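PDB 1JL5: outer membrane protein YopM from Yersinia pestis, which probably acts as a secreted effector that alters host cell physiology and promotes survival of the bacterium in host tissues. Local coordinates for residues E144-L149 and K166-L171; I158-N163 and G181-E186; A199-N204 and S219-N224. One frame throughout, in Å; residues are numbered along the deposited sequence.

Contact 1 of 3, residues E144-L149 and K166-L171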
loop_
_atom_site.group_PDB
_atom_site.type_symbol
_atom_site.label_atom_id
_atom_site.label_comp_id
_atom_site.label_asym_id
_atom_site.label_seq_id
_atom_site.Cartn_x
_atom_site.Cartn_y
_atom_site.Cartn_z
ATOM N N GLU A 144 -16.559 28.020 11.858
ATOM C CA GLU A 144 -15.396 28.857 12.108
ATOM C C GLU A 144 -15.379 29.134 13.593
ATOM O O GLU A 144 -14.333 29.364 14.190
ATOM C CB GLU A 144 -15.527 30.166 11.340
ATOM C CG GLU A 144 -16.052 29.976 9.934
ATOM C CD GLU A 144 -15.056 30.392 8.885
ATOM O OE1 GLU A 144 -13.896 29.930 8.952
ATOM O OE2 GLU A 144 -15.437 31.176 7.991
ATOM N N LYS A 145 -16.566 29.110 14.180
ATOM C CA LYS A 145 -16.722 29.347 15.597
ATOM C C LYS A 145 -18.006 28.682 16.033
ATOM O O LYS A 145 -18.859 28.357 15.215
ATOM C CB LYS A 145 -16.771 30.852 15.892
ATOM C CG LYS A 145 -17.830 31.613 15.113
ATOM C CD LYS A 145 -17.675 33.120 15.304
ATOM C CE LYS A 145 -18.631 33.898 14.405
ATOM N NZ LYS A 145 -18.462 35.380 14.521
ATOM N N LEU A 146 -18.129 28.451 17.329
ATOM C CA LEU A 146 -19.318 27.829 17.867
ATOM C C LEU A 146 -20.059 28.864 18.683
ATOM O O LEU A 146 -19.461 29.812 19.184
ATOM C CB LEU A 146 -18.944 26.661 18.777
ATOM C CG LEU A 146 -18.450 25.371 18.129
ATOM C CD1 LEU A 146 -17.996 24.411 19.219
ATOM C CD2 LEU A 146 -19.560 24.752 17.297
ATOM N N PRO A 147 -21.380 28.718 18.802
ATOM C CA PRO A 147 -22.104 29.703 19.604
ATOM C C PRO A 147 -21.742 29.369 21.044
ATOM O O PRO A 147 -21.159 28.313 21.305
ATOM C CB PRO A 147 -23.561 29.391 19.288
ATOM C CG PRO A 147 -23.539 27.909 19.082
ATOM C CD PRO A 147 -22.300 27.722 18.229
ATOM N N GLU A 148 -22.065 30.256 21.974
ATOM C CA GLU A 148 -21.771 29.997 23.373
ATOM C C GLU A 148 -22.324 28.619 23.715
ATOM O O GLU A 148 -23.403 28.248 23.264
ATOM C CB GLU A 148 -22.416 31.066 24.251
ATOM C CG GLU A 148 -22.273 30.813 25.738
ATOM C CD GLU A 148 -22.817 31.957 26.566
ATOM O OE1 GLU A 148 -24.008 32.298 26.398
ATOM O OE2 GLU A 148 -22.052 32.515 27.383
ATOM N N LEU A 149 -21.581 27.858 24.509
ATOM C CA LEU A 149 -21.997 26.511 24.877
ATOM C C LEU A 149 -22.168 26.331 26.375
ATOM O O LEU A 149 -22.939 25.486 26.821
ATOM C CB LEU A 149 -20.954 25.498 24.395
ATOM C CG LEU A 149 -20.523 25.535 22.930
ATOM C CD1 LEU A 149 -19.343 24.591 22.727
ATOM C CD2 LEU A 149 -21.688 25.149 22.043
ATOM N N LYS A 166 -11.140 27.695 15.670
ATOM C CA LYS A 166 -9.846 28.182 16.127
ATOM C C LYS A 166 -9.908 28.128 17.643
ATOM O O LYS A 166 -8.888 28.023 18.322
ATOM C CB LYS A 166 -9.621 29.624 15.673
ATOM C CG LYS A 166 -9.577 29.806 14.161
ATOM C CD LYS A 166 -8.236 29.392 13.565
ATOM C CE LYS A 166 -7.118 30.343 13.987
ATOM N NZ LYS A 166 -5.817 30.020 13.324
ATOM N N LYS A 167 -11.125 28.196 18.166
ATOM C CA LYS A 167 -11.341 28.154 19.599
ATOM C C LYS A 167 -12.687 27.535 19.910
ATOM O O LYS A 167 -13.593 27.543 19.082
ATOM C CB LYS A 167 -11.301 29.574 20.185
ATOM C CG LYS A 167 -9.985 30.294 19.949
ATOM C CD LYS A 167 -9.940 31.656 20.628
ATOM C CE LYS A 167 -8.549 32.269 20.493
ATOM N NZ LYS A 167 -8.400 33.547 21.243
ATOM N N LEU A 168 -12.796 26.960 21.099
ATOM C CA LEU A 168 -14.042 26.369 21.545
ATOM C C LEU A 168 -14.561 27.276 22.634
ATOM O O LEU A 168 -13.800 27.726 23.486
ATOM C CB LEU A 168 -13.825 24.980 22.137
ATOM C CG LEU A 168 -13.502 23.840 21.182
ATOM C CD1 LEU A 168 -13.410 22.549 21.981
ATOM C CD2 LEU A 168 -14.589 23.739 20.110
ATOM N N PRO A 169 -15.859 27.586 22.611
ATOM C CA PRO A 169 -16.381 28.454 23.667
ATOM C C PRO A 169 -16.237 27.662 24.963
ATOM O O PRO A 169 -16.018 26.448 24.925
ATOM C CB PRO A 169 -17.843 28.635 23.268
ATOM C CG PRO A 169 -17.807 28.491 21.774
ATOM C CD PRO A 169 -16.882 27.320 21.588
ATOM N N ASP A 170 -16.342 28.322 26.108
ATOM C CA ASP A 170 -16.232 27.585 27.352
ATOM C C ASP A 170 -17.312 26.522 27.330
ATOM O O ASP A 170 -18.390 26.729 26.778
ATOM C CB ASP A 170 -16.389 28.512 28.553
ATOM C CG ASP A 170 -15.223 29.458 28.695
ATOM O OD1 ASP A 170 -14.105 29.077 28.284
ATOM O OD2 ASP A 170 -15.417 30.571 29.218
ATOM N N LEU A 171 -17.017 25.376 27.922
ATOM C CA LEU A 171 -17.952 24.273 27.906
ATOM C C LEU A 171 -18.967 24.278 29.032
ATOM O O LEU A 171 -18.697 24.763 30.131
ATOM C CB LEU A 171 -17.171 22.964 27.899
ATOM C CG LEU A 171 -16.150 22.949 26.758
ATOM C CD1 LEU A 171 -15.254 21.731 26.882
ATOM C CD2 LEU A 171 -16.885 22.972 25.416
HETATM O O HOH W 1 -13.285 29.454 16.446
HETATM O O HOH W 2 -15.929 28.785 18.798
HETATM O O HOH W 3 -19.654 28.750 25.947
#
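Lys166 meets Glu144 through a water: its backbone N donates to the water at 2.9 Å, and the same water donates to Glu144 O. The direct separation, 3.9 Å from Glu144 O to Lys166 N, is too long for a direct bond, and the water spans it. Both side chains turn outward; Glu144 forms a salt bridge with Lys124, while Lys166 has a long, weak ion pair with Glu186. Next along the chain, Lys167 O accepts from a second water at 2.7 Å, and that water in turn takes the N-H of Leu146. Leu168 lies beside Leu146, the two pointing the same way, with Leu168 CD2 3.6 Å from Leu146 CD1. Its first torsion, -73°, holds CG beside the backbone N and matches that of Leu146, so that the two branches run alongside each other. These are equivalent positions of LRR 4 and LRR 5: the segments follow strands 135-137 and 157-159 as non-regular chain, their end-to-end directions 9° apart, and stack as successive coils of a leucine-rich solenoid with the leucines turned to the buried interior. The Pro169 ring projects toward 144-149. It crosses the Leu146 side chain at about a right angle, CD lying 3.5 Å from Leu146 CB, while CG sits 3.3 Å from Leu146 O and also meets Pro147 O. Leu149 CD1 also packs against Pro169 CD, at 3.8 Å. No direct hydrogen bond joins the two segments, and the polar links run through waters. At Asp170 the water bridging resumes, a third water linking its carbonyl O to Leu149 N. Leu171 ends the segment alongside Leu149, its CD2 4.0 Å from Leu149 CD1, and packs further onto Ile178 of strand 177-179 and onto Leu191.

Contact 2 of 3, residues I158-N163 and G181-E186. With CA (calcium ion), chain D.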
loop_
_atom_site.group_PDB
_atom_site.type_symbol
_atom_site.label_atom_id
_atom_site.label_comp_id
_atom_site.label_asym_id
_atom_site.label_seq_id
_atom_site.Cartn_x
_atom_site.Cartn_y
_atom_site.Cartn_z
ATOM N N ILE A 158 -20.920 17.233 22.535
ATOM C CA ILE A 158 -20.586 18.248 21.559
ATOM C C ILE A 158 -19.612 17.584 20.609
ATOM O O ILE A 158 -18.513 17.189 21.001
ATOM C CB ILE A 158 -19.872 19.480 22.167
ATOM C CG1 ILE A 158 -20.868 20.391 22.886
ATOM C CG2 ILE A 158 -19.190 20.277 21.059
ATOM C CD1 ILE A 158 -21.592 19.725 24.005
ATOM N N ASP A 159 -20.030 17.433 19.364
ATOM C CA ASP A 159 -19.167 16.854 18.363
ATOM C C ASP A 159 -18.999 17.915 17.298
ATOM O O ASP A 159 -19.864 18.089 16.445
ATOM C CB ASP A 159 -19.789 15.609 17.747
ATOM C CG ASP A 159 -18.879 14.961 16.730
ATOM O OD1 ASP A 159 -17.806 15.537 16.440
ATOM O OD2 ASP A 159 -19.231 13.880 16.223
ATOM N N VAL A 160 -17.897 18.646 17.379
ATOM C CA VAL A 160 -17.599 19.681 16.409
ATOM C C VAL A 160 -16.330 19.262 15.690
ATOM O O VAL A 160 -15.602 20.084 15.141
ATOM C CB VAL A 160 -17.381 21.030 17.086
ATOM C CG1 VAL A 160 -18.662 21.461 17.783
ATOM C CG2 VAL A 160 -16.236 20.933 18.075
ATOM N N ASP A 161 -16.071 17.962 15.716
ATOM C CA ASP A 161 -14.904 17.413 15.061
ATOM C C ASP A 161 -14.908 17.804 13.594
ATOM O O ASP A 161 -15.959 17.953 12.980
ATOM C CB ASP A 161 -14.891 15.889 15.193
ATOM C CG ASP A 161 -13.832 15.238 14.322
ATOM O OD1 ASP A 161 -14.025 15.186 13.088
ATOM O OD2 ASP A 161 -12.802 14.786 14.868
ATOM N N ASN A 162 -13.718 17.993 13.049
ATOM C CA ASN A 162 -13.559 18.339 11.652
ATOM C C ASN A 162 -14.334 19.585 11.244
ATOM O O ASN A 162 -15.317 19.528 10.505
ATOM C CB ASN A 162 -13.977 17.160 10.781
ATOM C CG ASN A 162 -13.264 17.151 9.452
ATOM O OD1 ASN A 162 -13.112 18.191 8.811
ATOM N ND2 ASN A 162 -12.824 15.973 9.023
ATOM N N ASN A 163 -13.876 20.717 11.744
ATOM C CA ASN A 163 -14.473 21.990 11.422
ATOM C C ASN A 163 -13.313 22.947 11.314
ATOM O O ASN A 163 -12.176 22.518 11.161
ATOM C CB ASN A 163 -15.447 22.415 12.518
ATOM C CG ASN A 163 -16.823 21.850 12.296
ATOM O OD1 ASN A 163 -17.533 22.292 11.399
ATOM N ND2 ASN A 163 -17.201 20.853 13.086
ATOM N N GLY A 181 -11.896 17.407 17.615
ATOM C CA GLY A 181 -10.712 17.042 16.878
ATOM C C GLY A 181 -10.769 17.574 15.464
ATOM O O GLY A 181 -11.832 17.929 14.958
ATOM N N ASN A 182 -9.605 17.628 14.831
ATOM C CA ASN A 182 -9.486 18.096 13.466
ATOM C C ASN A 182 -10.101 19.468 13.291
ATOM O O ASN A 182 -11.012 19.680 12.488
ATOM C CB ASN A 182 -10.130 17.107 12.500
ATOM C CG ASN A 182 -9.624 17.279 11.078
ATOM O OD1 ASN A 182 -10.209 16.755 10.129
ATOM N ND2 ASN A 182 -8.522 18.011 10.927
ATOM N N ASN A 183 -9.602 20.398 14.081
ATOM C CA ASN A 183 -10.031 21.771 14.008
ATOM C C ASN A 183 -8.735 22.545 14.006
ATOM O O ASN A 183 -7.697 21.995 13.646
ATOM C CB ASN A 183 -10.908 22.124 15.207
ATOM C CG ASN A 183 -12.371 21.847 14.939
ATOM O OD1 ASN A 183 -13.011 22.575 14.190
ATOM N ND2 ASN A 183 -12.897 20.778 15.521
ATOM N N GLN A 184 -8.775 23.805 14.403
ATOM C CA GLN A 184 -7.566 24.608 14.417
ATOM C C GLN A 184 -7.425 25.185 15.808
ATOM O O GLN A 184 -6.948 26.301 15.999
ATOM C CB GLN A 184 -7.680 25.704 13.363
ATOM C CG GLN A 184 -7.980 25.137 11.986
ATOM C CD GLN A 184 -8.528 26.167 11.018
ATOM O OE1 GLN A 184 -8.867 25.842 9.878
ATOM N NE2 GLN A 184 -8.618 27.415 11.464
ATOM N N LEU A 185 -7.855 24.399 16.783
ATOM C CA LEU A 185 -7.790 24.817 18.165
ATOM C C LEU A 185 -6.344 24.925 18.605
ATOM O O LEU A 185 -5.548 24.007 18.412
ATOM C CB LEU A 185 -8.523 23.815 19.053
ATOM C CG LEU A 185 -9.985 23.556 18.680
ATOM C CD1 LEU A 185 -10.571 22.515 19.624
ATOM C CD2 LEU A 185 -10.775 24.861 18.745
ATOM N N GLU A 186 -6.004 26.065 19.183
ATOM C CA GLU A 186 -4.661 26.276 19.676
ATOM C C GLU A 186 -4.734 26.056 21.175
ATOM O O GLU A 186 -3.727 25.861 21.843
ATOM C CB GLU A 186 -4.203 27.689 19.344
ATOM C CG GLU A 186 -4.082 27.918 17.853
ATOM C CD GLU A 186 -3.642 29.318 17.516
ATOM O OE1 GLU A 186 -2.544 29.717 17.961
ATOM O OE2 GLU A 186 -4.397 30.019 16.806
HETATM CA CA CA D . -11.090 19.145 7.826
HETATM O O HOH W 4 -10.500 15.229 7.988
HETATM O O HOH W 5 -9.389 22.864 10.603
HETATM O O HOH W 6 -11.145 20.406 9.831
HETATM O O HOH W 7 -10.476 17.315 5.728
HETATM O O HOH W 8 -12.922 19.943 6.328
#
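A first torsion of -89° sets CG of Asn183 beside its own backbone N and directs the amide to the turn after strand 157-159, where ND2 reaches Val160 O at 2.8 Å. That bond is almost straight, 177° at the hydrogen, and lies in the Asn183 amide plane. Asn163, folded in the same way, brings its ND2 to the same carbonyl at 2.7 Å. Val160 O is thus gripped twice, both donors standing well out of the carbonyl plane, one on each face, rather than on a lone pair. Asn183 ND2 also serves Ala180 O, its OD1 receives Leu165 N, and Asn163 ND2 bonds Val138 O: successive rungs of the asparagine ladder of leucine-rich repeats. The backbone adds Asn162 N to Gly181 O, 2.7 Å, and Asn163 N to Asn182 O, 3.1 Å. On the outer side Asn162 and Asn182 lie side by side, their amide planes 66° apart. Asn162 OD1 binds a calcium ion at 2.4 Å and is the one protein atom among its ligands here, the other three being waters; one of these waters also touches Asn163 O and Asn182 O. The outer amide thus meets a metal and its water, whereas the inner amides, with both N-H groups and the oxygen engaged, should be fixed in rotation.

Contact 3 of 3, residues A199-N204 and S219-N224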
loop_
_atom_site.group_PDB
_atom_site.type_symbol
_atom_site.label_atom_id
_atom_site.label_comp_id
_atom_site.label_asym_id
_atom_site.label_seq_id
_atom_site.Cartn_x
_atom_site.Cartn_y
_atom_site.Cartn_z
ATOM N N ALA A 199 -15.202 12.229 28.019
ATOM C CA ALA A 199 -14.447 12.013 26.798
ATOM C C ALA A 199 -14.143 13.299 26.069
ATOM O O ALA A 199 -15.023 14.120 25.821
ATOM C CB ALA A 199 -15.200 11.060 25.878
ATOM N N ILE A 200 -12.874 13.465 25.733
ATOM C CA ILE A 200 -12.433 14.634 25.007
ATOM C C ILE A 200 -11.672 14.178 23.784
ATOM O O ILE A 200 -10.714 13.412 23.882
ATOM C CB ILE A 200 -11.460 15.505 25.817
ATOM C CG1 ILE A 200 -12.135 16.031 27.079
ATOM C CG2 ILE A 200 -10.960 16.658 24.946
ATOM C CD1 ILE A 200 -11.170 16.743 28.000
ATOM N N TYR A 201 -12.120 14.635 22.629
ATOM C CA TYR A 201 -11.439 14.340 21.388
ATOM C C TYR A 201 -11.044 15.721 20.935
ATOM O O TYR A 201 -11.896 16.568 20.666
ATOM C CB TYR A 201 -12.375 13.676 20.382
ATOM C CG TYR A 201 -12.787 12.292 20.800
ATOM C CD1 TYR A 201 -13.748 12.102 21.789
ATOM C CD2 TYR A 201 -12.191 11.169 20.233
ATOM C CE1 TYR A 201 -14.104 10.826 22.206
ATOM C CE2 TYR A 201 -12.542 9.888 20.645
ATOM C CZ TYR A 201 -13.499 9.727 21.631
ATOM O OH TYR A 201 -13.855 8.467 22.045
ATOM N N ALA A 202 -9.743 15.965 20.909
ATOM C CA ALA A 202 -9.225 17.255 20.509
ATOM C C ALA A 202 -7.993 16.991 19.667
ATOM O O ALA A 202 -7.122 17.837 19.525
ATOM C CB ALA A 202 -8.872 18.079 21.734
ATOM N N ASP A 203 -7.924 15.787 19.122
ATOM C CA ASP A 203 -6.811 15.411 18.275
ATOM C C ASP A 203 -6.851 16.288 17.038
ATOM O O ASP A 203 -7.862 16.934 16.751
ATOM C CB ASP A 203 -6.954 13.962 17.840
ATOM C CG ASP A 203 -8.282 13.701 17.166
ATOM O OD1 ASP A 203 -9.321 13.815 17.851
ATOM O OD2 ASP A 203 -8.292 13.403 15.957
ATOM N N ASN A 204 -5.750 16.304 16.303
ATOM C CA ASN A 204 -5.684 17.070 15.076
ATOM C C ASN A 204 -6.107 18.510 15.237
ATOM O O ASN A 204 -7.013 18.995 14.570
ATOM C CB ASN A 204 -6.535 16.387 14.022
ATOM C CG ASN A 204 -5.929 15.092 13.573
ATOM O OD1 ASN A 204 -4.983 15.089 12.794
ATOM N ND2 ASN A 204 -6.448 13.978 14.080
ATOM N N SER A 219 -11.607 9.455 28.901
ATOM C CA SER A 219 -10.879 9.349 27.665
ATOM C C SER A 219 -10.501 10.688 27.081
ATOM O O SER A 219 -11.286 11.639 27.087
ATOM C CB SER A 219 -11.724 8.575 26.654
ATOM O OG SER A 219 -11.016 8.391 25.450
ATOM N N ILE A 220 -9.273 10.764 26.597
ATOM C CA ILE A 220 -8.811 11.965 25.953
ATOM C C ILE A 220 -8.007 11.539 24.744
ATOM O O ILE A 220 -7.044 10.767 24.838
ATOM C CB ILE A 220 -7.956 12.869 26.871
ATOM C CG1 ILE A 220 -7.615 14.161 26.112
ATOM C CG2 ILE A 220 -6.698 12.148 27.327
ATOM C CD1 ILE A 220 -7.134 15.278 26.980
ATOM N N VAL A 221 -8.467 12.011 23.596
ATOM C CA VAL A 221 -7.841 11.737 22.325
ATOM C C VAL A 221 -7.386 13.110 21.879
ATOM O O VAL A 221 -8.198 13.980 21.579
ATOM C CB VAL A 221 -8.859 11.144 21.347
ATOM C CG1 VAL A 221 -8.242 10.979 19.970
ATOM C CG2 VAL A 221 -9.333 9.800 21.876
ATOM N N ALA A 222 -6.078 13.312 21.880
ATOM C CA ALA A 222 -5.526 14.603 21.516
ATOM C C ALA A 222 -4.284 14.390 20.688
ATOM O O ALA A 222 -3.329 15.165 20.756
ATOM C CB ALA A 222 -5.195 15.396 22.773
ATOM N N GLY A 223 -4.298 13.319 19.911
ATOM C CA GLY A 223 -3.170 13.035 19.062
ATOM C C GLY A 223 -3.118 14.086 17.979
ATOM O O GLY A 223 -4.092 14.809 17.738
ATOM N N ASN A 224 -1.970 14.189 17.330
ATOM C CA ASN A 224 -1.807 15.138 16.251
ATOM C C ASN A 224 -2.082 16.568 16.599
ATOM O O ASN A 224 -2.773 17.288 15.885
ATOM C CB ASN A 224 -2.657 14.735 15.065
ATOM C CG ASN A 224 -1.893 13.901 14.105
ATOM O OD1 ASN A 224 -0.878 14.344 13.577
ATOM N ND2 ASN A 224 -2.352 12.676 13.878
#
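Ala202 N donates to Val221 O at 2.6 Å, and the bond is nearly straight at 174°. Val221 N in turn donates to Ile200 O at 2.7 Å, and Ile200 N to Ser219 O at 2.8 Å. Ile200 thus bonds Ser219 O and Val221 N, the residues on either side of its partner Ile220, as in parallel pairing. Farther along, Asn204 N approaches Gly223 O, but the position of that oxygen is doubtful. Asp203 OD2 accepts from Asn204 ND2 at 2.7 Å, on the anti side of the carboxylate and tilted from its plane, which ties the two neighbouring side chains together beside the loop.

Strands 199-201 and 219-221 run within 1° of parallel, with axes 4.6 Å apart and residues paired at a spacing of exactly one 20-residue step. Such short parallel strands, one per repeat, line the concave surface of a leucine-rich repeat solenoid. Here Ala202 O and Ala222 O are each held by asparagines of the ladder: Asn205 and Asn225 for the first, Asn225 and Asn247 for the second.

Packing divides by face. Ile200 and Ile220 point to the interior, Ile220 CG1 lying 4.1 Å from Ile200 CB. Ala199, Ser219, Tyr201 and Val221 occupy the other face. There Val221 CG2 lies obliquely against the Tyr201 ring, 3.4 Å from CE2, while its other branch, CG1, runs beside the Asp203 carboxylate. The same ring meets Phe177 on its other neighbour, strand 177-179. At the loop end Asn204 and Asn224 lie side by side, pointing the same way, amide planes 23° apart, with Asn204 OD1 3.3 Å from Asn224 CB. Asn224 touches Asn246, a calcium ligand.

From the N terminus, 144-149 comes first, then 158-163, which lies inside the loop that contact 1 closes when 166-171 arrives; contact 2 closes later, at 181-186, so contacts 1 and 2 cross. They also touch, Leu146 CD1 packing on Val160 CG1, which joins the outer coils of LRR 4 and LRR 5 to the turn that follows strand 157-159. Contact 3 follows in series, pairing strands of LRR 7 and LRR 8 and closing loop 205-218. It meets contact 2 through the probable hydrogen bonds Asn182 N to Asp203 O and Asn183 N to Asn204 O, whereas contact 1 lies about 17 Å from it between centres and does not touch. Together they bind five consecutive repeats.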